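Aminotransferase, class V family protein (Trichomonas vaginalis, PDB 5F8V) probably catalyses the pyridoxal-phosphate-dependent transfer of an amino group between O-phosphoserine and 2-oxoglutarate, the second step of serine biosynthesis from 3-phosphoglycerate. Local coordinates at residues W48-Q52 and I251-N255; N70-V74 and Q236-C241; V122-A126 and T141-S145; N132-V136 and Q160-F164; E276-V281 and C353-D359. All blocks are in the same frame, centred on the assembly; numbering follows the deposited sequence.

Interaction 1 of 5, residues W48-Q52 and I251-N255; sequences WMEEQ and IYFAN
Trp48 lays the outer edge of its six-membered ring against helix 248-263. Its CH2 is 3.8 Å from CB of Ile251, and Tyr252 N meets the same edge, close to the ring plane. CZ3 of Trp48 is 4.0 Å from CB of Tyr252. The indole crosses both side chains at about a right angle. CG of Trp48 is anti to its backbone N (chi1 179°), which carries the ring over to helix 248-263. Its other end is held within its own helix: Trp48 NE1 donates to Gln52 OE1 at 2.9 Å, and that same oxygen lies 3.8 Å from CD1 of Ile251. The polar part of the contact is one turn away. Asn255 ND2 donates to Glu51 OE2 at 3.0 Å in an almost straight bond (176°). The oxygen lies in the amide plane of Asn255, but the donor comes from above the carboxylate plane. A water donates to Glu51 OE2 at 2.6 Å and also to Tyr252 O. Beyond the contact, Asn255 is tied to Arg58 and Glu54, and Tyr252 OH bonds to Glu27. The two helix segments cross at 45°, with their axes 10.5 Å apart. All six touching residues are buried. Glu51 OE2 is therefore an acceptor gripped by two neutral donors, an amide and a water, which may partly offset the cost of burying its charge.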
# COMPACT_ATOMS: atom_id res chain seq x y z
N TRP A 48 17.26 -3.45 -6.19
CA TRP A 48 16.17 -2.67 -5.59
C TRP A 48 16.69 -1.52 -4.71
O TRP A 48 16.21 -0.39 -4.81
CB TRP A 48 15.16 -3.50 -4.79
CG TRP A 48 14.16 -2.55 -4.24
CD1 TRP A 48 14.02 -2.13 -2.94
CD2 TRP A 48 13.28 -1.73 -5.01
NE1 TRP A 48 13.07 -1.15 -2.85
CE2 TRP A 48 12.60 -0.88 -4.11
CE3 TRP A 48 12.99 -1.66 -6.38
CZ2 TRP A 48 11.62 0.02 -4.54
CZ3 TRP A 48 12.02 -0.75 -6.81
CH2 TRP A 48 11.35 0.07 -5.88
N MET A 49 17.66 -1.81 -3.85
CA MET A 49 18.23 -0.78 -2.98
C MET A 49 18.80 0.43 -3.74
O MET A 49 18.75 1.54 -3.24
CB MET A 49 19.26 -1.39 -2.03
CG MET A 49 18.60 -2.19 -0.92
SD MET A 49 19.77 -3.13 0.09
CE MET A 49 20.58 -1.84 1.02
N GLU A 50 19.33 0.21 -4.95
CA GLU A 50 19.74 1.31 -5.83
C GLU A 50 18.55 2.12 -6.36
O GLU A 50 18.59 3.35 -6.36
CB GLU A 50 20.55 0.78 -7.02
CG GLU A 50 21.96 0.35 -6.67
CD GLU A 50 22.76 -0.08 -7.89
OE1 GLU A 50 22.26 -0.91 -8.69
OE2 GLU A 50 23.89 0.42 -8.07
N GLU A 51 17.50 1.42 -6.81
CA GLU A 51 16.31 2.08 -7.36
C GLU A 51 15.65 2.99 -6.33
O GLU A 51 15.30 4.13 -6.64
CB GLU A 51 15.29 1.04 -7.86
CG GLU A 51 13.98 1.61 -8.42
CD GLU A 51 14.13 2.41 -9.71
OE1 GLU A 51 15.20 2.40 -10.34
OE2 GLU A 51 13.14 3.04 -10.12
N GLN A 52 15.49 2.49 -5.12
CA GLN A 52 14.81 3.25 -4.08
C GLN A 52 15.65 4.42 -3.60
O GLN A 52 15.12 5.50 -3.35
CB GLN A 52 14.44 2.37 -2.90
CG GLN A 52 13.59 3.12 -1.87
CD GLN A 52 12.94 2.20 -0.87
OE1 GLN A 52 12.40 1.16 -1.23
NE2 GLN A 52 12.96 2.60 0.40
N ILE A 251 7.00 2.62 -6.09
CA ILE A 251 8.17 3.48 -5.95
C ILE A 251 8.91 3.59 -7.27
O ILE A 251 9.24 4.69 -7.71
CB ILE A 251 9.11 2.99 -4.82
CG1 ILE A 251 8.42 3.12 -3.46
CG2 ILE A 251 10.42 3.78 -4.80
CD1 ILE A 251 8.92 2.14 -2.42
N TYR A 252 9.16 2.44 -7.89
CA TYR A 252 9.71 2.35 -9.25
C TYR A 252 8.91 3.21 -10.24
O TYR A 252 9.49 3.94 -11.05
CB TYR A 252 9.74 0.87 -9.72
CG TYR A 252 9.60 0.63 -11.21
CD1 TYR A 252 10.71 0.59 -12.04
CD2 TYR A 252 8.35 0.40 -11.78
CE1 TYR A 252 10.58 0.35 -13.39
CE2 TYR A 252 8.21 0.18 -13.14
CZ TYR A 252 9.32 0.15 -13.94
OH TYR A 252 9.18 -0.08 -15.29
N PHE A 253 7.59 3.10 -10.20
CA PHE A 253 6.74 3.84 -11.13
C PHE A 253 6.72 5.33 -10.81
O PHE A 253 6.74 6.16 -11.71
CB PHE A 253 5.33 3.27 -11.20
CG PHE A 253 4.60 3.67 -12.45
CD1 PHE A 253 3.67 4.71 -12.42
CD2 PHE A 253 4.88 3.06 -13.66
CE1 PHE A 253 3.01 5.09 -13.58
CE2 PHE A 253 4.24 3.45 -14.82
CZ PHE A 253 3.30 4.46 -14.78
N ALA A 254 6.69 5.67 -9.53
CA ALA A 254 6.85 7.05 -9.09
C ALA A 254 8.13 7.66 -9.66
O ALA A 254 8.11 8.77 -10.18
CB ALA A 254 6.86 7.13 -7.58
N ASN A 255 9.23 6.90 -9.58
CA ASN A 255 10.53 7.34 -10.08
C ASN A 255 10.51 7.62 -11.58
O ASN A 255 11.14 8.58 -12.05
CB ASN A 255 11.62 6.31 -9.74
CG ASN A 255 13.03 6.83 -9.96
OD1 ASN A 255 13.28 8.03 -9.93
ND2 ASN A 255 13.97 5.91 -10.15
O HOH W 1 12.27 3.81 -12.41

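Interaction 2 of 5, residues N70-V74 and Q236-C241; sequences NILFV and QVKNNC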
# COMPACT_ATOMS: atom_id res chain seq x y z
N ASN A 70 13.80 14.32 6.34
CA ASN A 70 13.76 12.94 5.84
C ASN A 70 12.68 12.79 4.77
O ASN A 70 11.66 13.49 4.82
CB ASN A 70 13.45 11.94 6.96
CG ASN A 70 14.48 11.98 8.08
OD1 ASN A 70 15.65 11.68 7.87
ND2 ASN A 70 14.04 12.33 9.27
N ILE A 71 12.89 11.88 3.82
CA ILE A 71 11.92 11.55 2.78
C ILE A 71 11.53 10.09 2.95
O ILE A 71 12.40 9.22 2.97
CB ILE A 71 12.47 11.81 1.36
CG1 ILE A 71 12.87 13.29 1.20
CG2 ILE A 71 11.43 11.45 0.30
CD1 ILE A 71 13.60 13.62 -0.09
N LEU A 72 10.22 9.83 3.07
CA LEU A 72 9.72 8.46 3.20
C LEU A 72 8.82 8.08 2.03
O LEU A 72 8.06 8.90 1.55
CB LEU A 72 8.92 8.29 4.50
CG LEU A 72 9.56 8.70 5.82
CD1 LEU A 72 8.63 8.32 6.97
CD2 LEU A 72 10.92 8.06 6.03
N PHE A 73 8.95 6.84 1.59
CA PHE A 73 7.94 6.17 0.78
C PHE A 73 7.33 5.14 1.70
O PHE A 73 8.05 4.31 2.26
CB PHE A 73 8.58 5.45 -0.41
CG PHE A 73 9.18 6.38 -1.42
CD1 PHE A 73 8.37 7.05 -2.34
CD2 PHE A 73 10.56 6.58 -1.48
CE1 PHE A 73 8.93 7.90 -3.28
CE2 PHE A 73 11.11 7.44 -2.42
CZ PHE A 73 10.30 8.10 -3.32
N VAL A 74 6.01 5.19 1.86
CA VAL A 74 5.30 4.26 2.75
C VAL A 74 4.10 3.59 2.08
O VAL A 74 3.54 4.12 1.12
CB VAL A 74 4.84 4.95 4.06
CG1 VAL A 74 6.05 5.25 4.92
CG2 VAL A 74 4.05 6.24 3.77
N GLN A 236 10.49 3.97 10.35
CA GLN A 236 10.69 4.05 8.89
C GLN A 236 12.05 4.67 8.53
O GLN A 236 12.80 4.10 7.75
CB GLN A 236 9.57 4.87 8.21
CG GLN A 236 8.19 4.22 8.21
CD GLN A 236 8.13 2.90 7.47
OE1 GLN A 236 8.95 2.62 6.58
NE2 GLN A 236 7.17 2.07 7.83
N VAL A 237 12.35 5.81 9.14
CA VAL A 237 13.63 6.52 8.91
C VAL A 237 14.82 5.63 9.28
O VAL A 237 15.74 5.44 8.49
CB VAL A 237 13.68 7.86 9.70
CG1 VAL A 237 15.07 8.48 9.67
CG2 VAL A 237 12.63 8.84 9.17
N LYS A 238 14.76 5.06 10.49
CA LYS A 238 15.81 4.17 11.02
C LYS A 238 16.15 3.00 10.09
O LYS A 238 17.30 2.59 10.03
CB LYS A 238 15.39 3.63 12.40
CG LYS A 238 16.51 3.02 13.23
CD LYS A 238 15.99 2.52 14.58
CE LYS A 238 17.10 1.95 15.45
NZ LYS A 238 17.73 0.73 14.86
N ASN A 239 15.14 2.47 9.38
CA ASN A 239 15.30 1.33 8.47
C ASN A 239 15.21 1.67 6.96
O ASN A 239 14.90 0.78 6.15
CB ASN A 239 14.27 0.24 8.83
CG ASN A 239 14.54 -0.39 10.18
OD1 ASN A 239 15.41 -1.24 10.31
ND2 ASN A 239 13.77 0.01 11.19
N ASN A 240 15.47 2.92 6.59
CA ASN A 240 15.47 3.38 5.19
C ASN A 240 14.20 2.99 4.41
O ASN A 240 14.28 2.55 3.26
CB ASN A 240 16.72 2.88 4.46
CG ASN A 240 18.01 3.37 5.11
OD1 ASN A 240 18.30 4.56 5.10
ND2 ASN A 240 18.78 2.44 5.67
N CYS A 241 13.05 3.13 5.07
CA CYS A 241 11.74 2.69 4.56
C CYS A 241 11.66 1.22 4.14
O CYS A 241 10.80 0.84 3.34
CB CYS A 241 11.27 3.59 3.41
SG CYS A 241 10.91 5.25 3.98
O HOH W 2 8.06 1.57 2.27
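The amide of Asn70 turns one face to Val237, and both methyls of that valine sit over it, with Val237 CG1 3.7 Å from Asn70 OD1. A second amide, that of Gln236, has Val74 CG1 over one face, 4.0 Å from Gln236 CD. Gln236 NE2 bonds to Thr230 O. Leu72 lies between these two pairs. Its CD1 meets CB of Gln236 at 3.8 Å. Its CD2 touches CG2 of Val237 at 3.7 Å and SG of Cys241 at 3.5 Å. With SG anti to the carbonyl carbon (chi1 -66°), Cys241 aims its sulfur at the strand, 3.5 Å from Phe73 O. A water donates to that same Phe73 O at 2.7 Å and to Cys241 O, bridging the two backbones. The turn that delivers Cys241 is a Schellman motif. Cys241 N bonds to Gln236 O, Asn240 N bonds to Val237 O, and Asn240 has positive phi. Ile71 and Phe73 turn to helix 46-63; along its edge the strand pairs with strand 209-215. A capped helix end thus covers a strand that is outermost, within this chain, in the mixed seven-stranded sheet, as fits the alpha/beta cofactor domain of fold-type I aminotransferases.

Interaction 3 of 5, residues V122-A126 and T141-S145; sequences VNSVA and TWKLS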
# COMPACT_ATOMS: atom_id res chain seq x y z
N VAL A 122 -8.41 18.96 20.35
CA VAL A 122 -8.43 18.93 18.89
C VAL A 122 -9.29 20.10 18.40
O VAL A 122 -10.52 20.02 18.40
CB VAL A 122 -8.98 17.59 18.36
CG1 VAL A 122 -8.85 17.53 16.83
CG2 VAL A 122 -8.27 16.41 19.02
N ASN A 123 -8.62 21.17 17.98
CA ASN A 123 -9.27 22.43 17.70
C ASN A 123 -9.43 22.67 16.20
O ASN A 123 -8.46 22.59 15.46
CB ASN A 123 -8.46 23.56 18.33
CG ASN A 123 -9.11 24.92 18.17
OD1 ASN A 123 -10.31 25.07 18.41
ND2 ASN A 123 -8.34 25.91 17.74
N SER A 124 -10.66 22.95 15.78
CA SER A 124 -10.93 23.44 14.43
C SER A 124 -10.76 24.97 14.43
O SER A 124 -11.48 25.67 15.14
CB SER A 124 -12.34 23.06 13.99
OG SER A 124 -12.60 23.53 12.68
N VAL A 125 -9.83 25.45 13.62
CA VAL A 125 -9.33 26.84 13.64
C VAL A 125 -10.33 27.89 13.15
O VAL A 125 -10.40 29.00 13.71
CB VAL A 125 -8.01 26.94 12.82
CG1 VAL A 125 -7.64 28.37 12.46
CG2 VAL A 125 -6.86 26.29 13.57
N ALA A 126 -11.08 27.55 12.10
CA ALA A 126 -12.08 28.44 11.51
C ALA A 126 -13.48 27.81 11.50
O ALA A 126 -14.34 28.22 10.72
CB ALA A 126 -11.66 28.82 10.09
N THR A 141 -9.51 35.78 11.46
CA THR A 141 -10.59 35.12 12.20
C THR A 141 -10.18 33.78 12.80
O THR A 141 -10.94 33.18 13.57
CB THR A 141 -11.81 34.83 11.28
OG1 THR A 141 -11.43 33.91 10.25
CG2 THR A 141 -12.33 36.11 10.66
N TRP A 142 -8.99 33.30 12.43
CA TRP A 142 -8.48 32.02 12.91
C TRP A 142 -8.24 32.09 14.42
O TRP A 142 -7.63 33.06 14.90
CB TRP A 142 -7.16 31.66 12.20
CG TRP A 142 -7.27 31.43 10.71
CD1 TRP A 142 -8.37 31.63 9.91
CD2 TRP A 142 -6.22 31.02 9.83
NE1 TRP A 142 -8.07 31.36 8.60
CE2 TRP A 142 -6.76 30.98 8.52
CE3 TRP A 142 -4.88 30.67 10.02
CZ2 TRP A 142 -6.00 30.61 7.41
CZ3 TRP A 142 -4.12 30.31 8.91
CH2 TRP A 142 -4.68 30.28 7.62
N LYS A 143 -8.72 31.08 15.14
CA LYS A 143 -8.53 30.96 16.58
C LYS A 143 -7.54 29.82 16.83
O LYS A 143 -7.91 28.65 16.79
CB LYS A 143 -9.87 30.70 17.29
CG LYS A 143 -10.58 31.95 17.81
CD LYS A 143 -10.82 32.98 16.72
CE LYS A 143 -11.41 34.27 17.27
NZ LYS A 143 -11.48 35.33 16.22
N LEU A 144 -6.28 30.18 17.06
CA LEU A 144 -5.21 29.20 17.28
C LEU A 144 -5.13 28.81 18.75
O LEU A 144 -5.55 29.57 19.63
CB LEU A 144 -3.86 29.75 16.81
CG LEU A 144 -3.79 30.42 15.43
CD1 LEU A 144 -2.33 30.67 15.06
CD2 LEU A 144 -4.49 29.60 14.35
N SER A 145 -4.59 27.62 19.01
CA SER A 145 -4.47 27.07 20.36
C SER A 145 -3.12 27.45 20.95
O SER A 145 -2.14 27.62 20.23
CB SER A 145 -4.61 25.55 20.33
OG SER A 145 -5.89 25.19 19.87
O HOH W 3 -12.92 31.06 13.94
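Lys143 N donates to Val125 O at 3.0 Å, and the bond is nearly straight (177°). Asn123 ND2 donates to Lys143 O at 2.9 Å, with more bend (132°). Together the two bonds tie the loop 141-145 to the end of strand 121-124, which is outermost, within this chain, in the mixed seven-stranded sheet. The two segments run in nearly opposite directions. Only one of these bonds joins backbone to backbone; the other uses a side chain. The Asn123 side chain swings away from its own N (chi1 -176°), which sets the amide against Lys143 O, and that oxygen lies in the amide plane. Asn123 ND2 also bonds to Asp97 OD1, and so does Ser145 OG. Asp97, on the neighbouring strand 95-98, thus binds a residue from each segment.

Farther along, packing takes over. Val125 CG1 presses on Trp142 CB at 3.3 Å, a tight approach. The same methyl also meets Leu144 CD2 at 3.9 Å. Ala126 CB approaches Trp142 CD1 more loosely. Trp142 NE1 is bonded to Pro137 O, while its ring and Val125 both reach Phe151 of strand 148-154. Thr141 and Lys143 are exposed. A water bridges the two backbones there: it donates to Thr141 O at 2.9 Å and to Val125 O at 3.3 Å.

Interaction 4 of 5, residues N132-V136 and Q160-F164; sequences NPVEV and QGIEF
Val136 stands over one face of the Phe164 ring, and the two side chains cross at about a right angle. Its CG2 lies 4.0 Å from the ring centroid and 28° off the ring normal, a CH-pi contact. CG1 of Val136 also touches the ring, at CZ of Phe164 (3.7 Å), so the valine sets both branches on the far end of the phenyl group. Val136 CG2 has a second neighbour, CG2 of Ile162, at 3.6 Å.

Ile162 spreads its two branches along the loop 132-136. CG1 is anti to the carbonyl carbon (chi1 -60°) and the chain runs on extended, which sends CD1 to Pro133. The other branch, CG2, is left to face Val136. CD1 of Ile162 lies 3.7 Å from CG of Pro133, and the two side chains meet at a slant. The proline ring also rests on Gln160, whose CG is 4.0 Å from CG of Pro133. The Gln160 chain bends at chi2, and its NE2 bonds to Thr103 OG1 elsewhere.

Gly161 and Ile162 form a G1 beta bulge in the small antiparallel pair of strands 156-157 and 162-163. Glu135 and Glu163 point away from the contact and form salt bridges with Lys296 and Arg302. Phe164 also meets Tyr153 edge to face.

No hydrogen bond joins the two segments. Between them the contact rests on apolar packing, while the nearby glutamates find their charged partners outside it.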
# COMPACT_ATOMS: atom_id res chain seq x y z
N ASN A 132 -20.70 24.75 0.64
CA ASN A 132 -19.97 25.21 -0.55
C ASN A 132 -19.14 26.46 -0.27
O ASN A 132 -19.56 27.58 -0.58
CB ASN A 132 -20.96 25.49 -1.69
CG ASN A 132 -21.78 24.27 -2.04
OD1 ASN A 132 -21.24 23.25 -2.43
ND2 ASN A 132 -23.10 24.37 -1.89
N PRO A 133 -17.95 26.29 0.34
CA PRO A 133 -17.12 27.47 0.60
C PRO A 133 -16.63 28.11 -0.68
O PRO A 133 -16.42 27.42 -1.67
CB PRO A 133 -15.96 26.91 1.43
CG PRO A 133 -15.90 25.47 1.07
CD PRO A 133 -17.32 25.06 0.84
N VAL A 134 -16.48 29.43 -0.65
CA VAL A 134 -15.98 30.21 -1.79
C VAL A 134 -14.54 30.69 -1.59
O VAL A 134 -13.97 31.32 -2.48
CB VAL A 134 -16.90 31.43 -2.10
CG1 VAL A 134 -18.35 30.98 -2.26
CG2 VAL A 134 -16.78 32.52 -1.03
N GLU A 135 -13.97 30.39 -0.42
CA GLU A 135 -12.66 30.91 -0.03
C GLU A 135 -12.15 30.16 1.19
O GLU A 135 -12.91 29.43 1.84
CB GLU A 135 -12.76 32.43 0.28
CG GLU A 135 -13.73 32.78 1.42
CD GLU A 135 -13.94 34.28 1.63
OE1 GLU A 135 -13.17 35.10 1.09
OE2 GLU A 135 -14.90 34.63 2.34
N VAL A 136 -10.87 30.33 1.49
CA VAL A 136 -10.32 29.99 2.80
C VAL A 136 -10.72 31.14 3.73
O VAL A 136 -10.54 32.31 3.36
CB VAL A 136 -8.79 29.85 2.76
CG1 VAL A 136 -8.21 29.68 4.16
CG2 VAL A 136 -8.40 28.69 1.85
N GLN A 160 -13.74 20.79 -3.53
CA GLN A 160 -14.14 22.19 -3.52
C GLN A 160 -13.36 23.05 -4.53
O GLN A 160 -13.84 24.11 -4.94
CB GLN A 160 -14.00 22.78 -2.12
CG GLN A 160 -15.03 22.27 -1.12
CD GLN A 160 -14.74 20.87 -0.59
OE1 GLN A 160 -13.59 20.46 -0.48
NE2 GLN A 160 -15.79 20.15 -0.27
N GLY A 161 -12.19 22.60 -4.95
CA GLY A 161 -11.32 23.40 -5.83
C GLY A 161 -10.77 24.66 -5.17
O GLY A 161 -10.69 25.70 -5.81
N ILE A 162 -10.41 24.54 -3.89
CA ILE A 162 -9.80 25.64 -3.10
C ILE A 162 -8.32 25.31 -2.84
O ILE A 162 -8.02 24.31 -2.23
CB ILE A 162 -10.55 25.84 -1.76
CG1 ILE A 162 -12.02 26.20 -2.05
CG2 ILE A 162 -9.90 26.94 -0.92
CD1 ILE A 162 -12.88 26.45 -0.83
N GLU A 163 -7.42 26.17 -3.33
CA GLU A 163 -5.97 25.96 -3.23
C GLU A 163 -5.31 27.19 -2.64
O GLU A 163 -5.67 28.32 -2.97
CB GLU A 163 -5.36 25.68 -4.61
CG GLU A 163 -3.90 25.20 -4.58
CD GLU A 163 -3.38 24.76 -5.95
OE1 GLU A 163 -3.70 25.41 -6.96
OE2 GLU A 163 -2.65 23.75 -6.02
N PHE A 164 -4.32 26.97 -1.78
CA PHE A 164 -3.54 28.04 -1.20
C PHE A 164 -2.48 28.44 -2.19
O PHE A 164 -1.83 27.57 -2.77
CB PHE A 164 -2.85 27.58 0.09
CG PHE A 164 -3.77 27.48 1.26
CD1 PHE A 164 -3.73 28.44 2.27
CD2 PHE A 164 -4.65 26.42 1.37
CE1 PHE A 164 -4.57 28.34 3.37
CE2 PHE A 164 -5.50 26.32 2.46
CZ PHE A 164 -5.45 27.27 3.47

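Interaction 5 of 5, residues E276-V281 and C353-D359; sequences EKAKKV and CPMEAVD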
# COMPACT_ATOMS: atom_id res chain seq x y z
N GLU A 276 -1.57 27.40 -17.21
CA GLU A 276 -2.09 27.57 -18.58
C GLU A 276 -3.37 26.77 -18.78
O GLU A 276 -4.38 27.31 -19.23
CB GLU A 276 -1.08 27.13 -19.64
CG GLU A 276 -0.04 28.18 -19.98
CD GLU A 276 1.05 27.64 -20.89
OE1 GLU A 276 0.76 26.80 -21.77
OE2 GLU A 276 2.22 28.08 -20.71
N LYS A 277 -3.31 25.49 -18.45
CA LYS A 277 -4.48 24.61 -18.54
C LYS A 277 -5.65 25.12 -17.68
O LYS A 277 -6.77 25.20 -18.17
CB LYS A 277 -4.11 23.17 -18.18
CG LYS A 277 -3.22 22.49 -19.22
CD LYS A 277 -2.90 21.05 -18.83
CE LYS A 277 -1.84 20.99 -17.72
NZ LYS A 277 -1.36 19.60 -17.51
N ALA A 278 -5.38 25.49 -16.43
CA ALA A 278 -6.43 25.98 -15.51
C ALA A 278 -7.11 27.25 -16.01
O ALA A 278 -8.33 27.36 -15.95
CB ALA A 278 -5.86 26.22 -14.12
N LYS A 279 -6.32 28.20 -16.52
CA LYS A 279 -6.83 29.48 -17.04
C LYS A 279 -7.83 29.27 -18.19
O LYS A 279 -8.90 29.88 -18.21
CB LYS A 279 -5.66 30.36 -17.50
CG LYS A 279 -6.02 31.78 -17.89
CD LYS A 279 -4.85 32.46 -18.60
CE LYS A 279 -5.13 33.93 -18.90
NZ LYS A 279 -5.11 34.75 -17.66
N LYS A 280 -7.48 28.39 -19.13
CA LYS A 280 -8.40 27.97 -20.20
C LYS A 280 -9.72 27.38 -19.65
O LYS A 280 -10.79 27.76 -20.11
CB LYS A 280 -7.73 26.96 -21.14
CG LYS A 280 -6.62 27.54 -22.01
CD LYS A 280 -6.11 26.49 -23.00
CE LYS A 280 -5.27 27.11 -24.11
NZ LYS A 280 -4.69 26.07 -25.01
N VAL A 281 -9.63 26.50 -18.66
CA VAL A 281 -10.83 25.85 -18.11
C VAL A 281 -11.70 26.90 -17.41
O VAL A 281 -12.91 26.91 -17.61
CB VAL A 281 -10.51 24.67 -17.16
CG1 VAL A 281 -11.79 24.10 -16.56
CG2 VAL A 281 -9.73 23.57 -17.86
N CYS A 353 -2.14 15.63 -17.40
CA CYS A 353 -3.35 15.92 -18.18
C CYS A 353 -2.94 16.68 -19.45
O CYS A 353 -2.47 17.81 -19.35
CB CYS A 353 -4.36 16.73 -17.38
SG CYS A 353 -5.77 17.21 -18.40
N PRO A 354 -3.09 16.06 -20.63
CA PRO A 354 -2.57 16.71 -21.85
C PRO A 354 -3.33 17.99 -22.20
O PRO A 354 -4.52 18.08 -21.94
CB PRO A 354 -2.79 15.66 -22.95
CG PRO A 354 -3.06 14.38 -22.23
CD PRO A 354 -3.75 14.79 -20.96
N MET A 355 -2.63 18.95 -22.80
CA MET A 355 -3.27 20.20 -23.24
C MET A 355 -4.38 19.90 -24.26
O MET A 355 -5.39 20.60 -24.30
CB MET A 355 -2.23 21.16 -23.84
CG MET A 355 -2.81 22.43 -24.45
SD MET A 355 -3.88 23.36 -23.33
CE MET A 355 -2.64 24.22 -22.37
N GLU A 356 -4.18 18.87 -25.06
CA GLU A 356 -5.19 18.40 -25.99
C GLU A 356 -6.51 18.05 -25.30
O GLU A 356 -7.57 18.33 -25.84
CB GLU A 356 -4.68 17.17 -26.73
CG GLU A 356 -5.50 16.80 -27.94
CD GLU A 356 -4.89 15.64 -28.69
OE1 GLU A 356 -5.08 14.49 -28.28
OE2 GLU A 356 -4.21 15.90 -29.70
N ALA A 357 -6.44 17.42 -24.12
CA ALA A 357 -7.64 17.06 -23.35
C ALA A 357 -8.42 18.30 -22.92
O ALA A 357 -9.65 18.35 -23.06
CB ALA A 357 -7.28 16.22 -22.14
N VAL A 358 -7.69 19.29 -22.41
CA VAL A 358 -8.28 20.56 -22.01
C VAL A 358 -8.92 21.26 -23.23
O VAL A 358 -10.03 21.79 -23.10
CB VAL A 358 -7.24 21.50 -21.33
CG1 VAL A 358 -7.81 22.89 -21.13
CG2 VAL A 358 -6.78 20.91 -19.99
N ASP A 359 -8.23 21.28 -24.36
CA ASP A 359 -8.80 21.82 -25.62
C ASP A 359 -10.11 21.13 -26.03
O ASP A 359 -11.05 21.80 -26.43
CB ASP A 359 -7.81 21.68 -26.79
CG ASP A 359 -6.72 22.74 -26.80
OD1 ASP A 359 -6.78 23.73 -26.07
OD2 ASP A 359 -5.76 22.56 -27.57
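Lys277 NZ donates to Cys353 O at 2.8 Å, in the carbonyl plane and on a lone pair. The lysine gets there by a bend at chi3 (-76°), which turns the amine toward the residues just before helix 355-367. NZ also bonds to Tyr350 O, so the buried amine is held by two carbonyls of the same loop.

The carbon part of Lys277 packs as well. Its CG is 3.6 Å from CE of Met355, and the two side chains slide past each other in opposite directions. Its CB is 3.9 Å from CG2 of Val358, which it crosses at about a right angle. Val358 is the central apolar residue here: CG2 faces Lys277, while CG1 lies 3.9 Å from CG2 of Val281.

At the exposed side, Lys280 reaches out with an extended chain. Its NZ forms a salt bridge with Asp359 OD1 at 3.3 Å, its hydrogen bond weak, and it sits the same distance from SD of Met355. Met355 is folded at both chi2 and chi3, which brings SD to Lys280 and CE to Lys277. The contact thus runs from a buried amine to a solvent-facing ion pair.

Pro354 takes the N-cap position of helix 355-367. The two helix segments lie nearly parallel, 4° apart, with their axes 10.1 Å from each other. Behind helix 267-286, Ala278 and Val281 rest on Met305 of strand 304-307. Beside helix 355-367, Cys353 and Ala357 pack on Phe9, in the loop after strand 7-8.

Interactions 1 and 2 form one continuous block, their centres 13 Å apart. Gln52 NE2 lies 3.1 Å from Asn240 O, and Ile251 CG1 lies 3.8 Å from Phe73 CB. Interactions 3 and 4 also touch, through Trp142 CZ2 and Val136 CG1 at 4.0 Å, and their segments alternate along the chain. Interactions 2 and 3 involve this chain's two outermost strands of the same sheet, with centres 31 Å apart. Lys202, which carries the pyridoxal phosphate, lies just after strand 193-199, an inner strand of that sheet, and belongs to none of the five contacts. Interaction 5 stands apart; its nearest atoms are about 8 Å from interaction 4 and about 12 Å from interaction 1.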